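Local coordinates for type III secretion system effector protein ExoU (Pseudomonas fluorescens, PDB 4QMK) that is probably a patatin-like phospholipase injected into host cells and directed to the plasma membrane by a phosphatidylinositol 4,5-bisphosphate-binding domain, at residues D459-N462 and G466-A469. Residues are numbered along the deposited sequence; the frame is centred on the assembly and turned at random.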
loop_
_atom_site.group_PDB
_atom_site.type_symbol
_atom_site.label_atom_id
_atom_site.label_comp_id
_atom_site.label_asym_id
_atom_site.label_seq_id
_atom_site.Cartn_x
_atom_site.Cartn_y
_atom_site.Cartn_z
ATOM N N ASP A 459 47.649 9.206 14.281
ATOM C CA ASP A 459 48.303 10.486 14.594
ATOM C C ASP A 459 47.827 11.042 15.947
ATOM O O ASP A 459 48.618 11.534 16.750
ATOM C CB ASP A 459 48.013 11.516 13.493
ATOM C CG ASP A 459 48.529 11.089 12.116
ATOM O OD1 ASP A 459 49.716 10.738 12.011
ATOM O OD2 ASP A 459 47.762 11.157 11.119
ATOM N N LEU A 460 46.531 10.921 16.199
ATOM C CA LEU A 460 45.959 11.427 17.449
ATOM C C LEU A 460 46.329 10.641 18.687
ATOM O O LEU A 460 46.412 11.227 19.777
ATOM C CB LEU A 460 44.446 11.516 17.343
ATOM C CG LEU A 460 43.976 12.680 16.466
ATOM C CD1 LEU A 460 42.488 12.756 16.539
ATOM C CD2 LEU A 460 44.591 13.962 16.973
ATOM N N GLN A 461 46.563 9.327 18.515
ATOM C CA GLN A 461 47.063 8.452 19.606
ATOM C C GLN A 461 48.339 8.961 20.195
ATOM O O GLN A 461 48.608 8.726 21.358
ATOM C CB GLN A 461 47.373 7.027 19.104
ATOM C CG GLN A 461 46.256 6.029 19.275
ATOM C CD GLN A 461 45.900 5.816 20.734
ATOM O OE1 GLN A 461 46.783 5.670 21.605
ATOM N NE2 GLN A 461 44.609 5.799 21.022
ATOM N N ASN A 462 49.154 9.616 19.378
ATOM C CA ASN A 462 50.445 10.150 19.828
ATOM C C ASN A 462 50.333 11.430 20.646
ATOM O O ASN A 462 51.337 11.981 21.060
ATOM C CB ASN A 462 51.376 10.390 18.633
ATOM C CG ASN A 462 51.604 9.139 17.819
ATOM O OD1 ASN A 462 51.709 8.043 18.365
ATOM N ND2 ASN A 462 51.672 9.292 16.498
ATOM N N GLY A 466 44.496 13.559 22.782
ATOM C CA GLY A 466 43.961 12.791 21.665
ATOM C C GLY A 466 43.634 11.372 22.042
ATOM O O GLY A 466 42.641 10.816 21.631
ATOM N N ALA A 467 44.482 10.791 22.856
ATOM C CA ALA A 467 44.293 9.410 23.298
ATOM C C ALA A 467 43.102 9.251 24.262
ATOM O O ALA A 467 42.377 8.272 24.188
ATOM C CB ALA A 467 45.584 8.878 23.921
ATOM N N GLU A 468 42.928 10.203 25.160
ATOM C CA GLU A 468 41.781 10.216 26.077
ATOM C C GLU A 468 40.503 10.349 25.280
ATOM O O GLU A 468 39.533 9.653 25.584
ATOM C CB GLU A 468 41.900 11.386 27.097
ATOM C CG GLU A 468 40.766 11.503 28.140
ATOM C CD GLU A 468 39.488 12.242 27.654
ATOM O OE1 GLU A 468 39.520 13.164 26.766
ATOM O OE2 GLU A 468 38.413 11.896 28.192
ATOM N N ALA A 469 40.495 11.222 24.266
ATOM C CA ALA A 469 39.322 11.369 23.404
ATOM C C ALA A 469 39.039 10.093 22.597
ATOM O O ALA A 469 37.882 9.662 22.523
ATOM C CB ALA A 469 39.492 12.554 22.453
HETATM O O HOH W 1 42.965 5.827 23.670
#
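Q461 reaches across to A467 at a tight turn between two consecutive helices, 450-461 and 464-491. Its CB leads away from the second helix and, like CG, stays farther from A467 than the amide does; a bend about the CB-CG bond (chi2 -62°) swings the amide back beside the methyl of A467. The side chain also touches L470. At the tip the two amide atoms have different roles: OE1 lies 4.1 Å from the methyl carbon CB of A467, a loose contact, while NE2 donates to a water 3.1 Å away. That water in turn donates to A467 O at 2.6 Å, so a single molecule joins the side chain to the second helix without any direct hydrogen bond between the segments. A467 CB also lies 4.0 Å from Q461 O, and is thus near both oxygens of Q461, at the edge of van der Waals contact. On the buried side of the turn, the L460 side chain packs against L470 of helix 464-491. D463 lies in the connection and accepts a hydrogen bond from G466 N through OD2. G466, which has no side chain, packs directly against the first helix, with a C-H...O contact from its CA to L460 O (3.5 Å, 139° at the hydrogen).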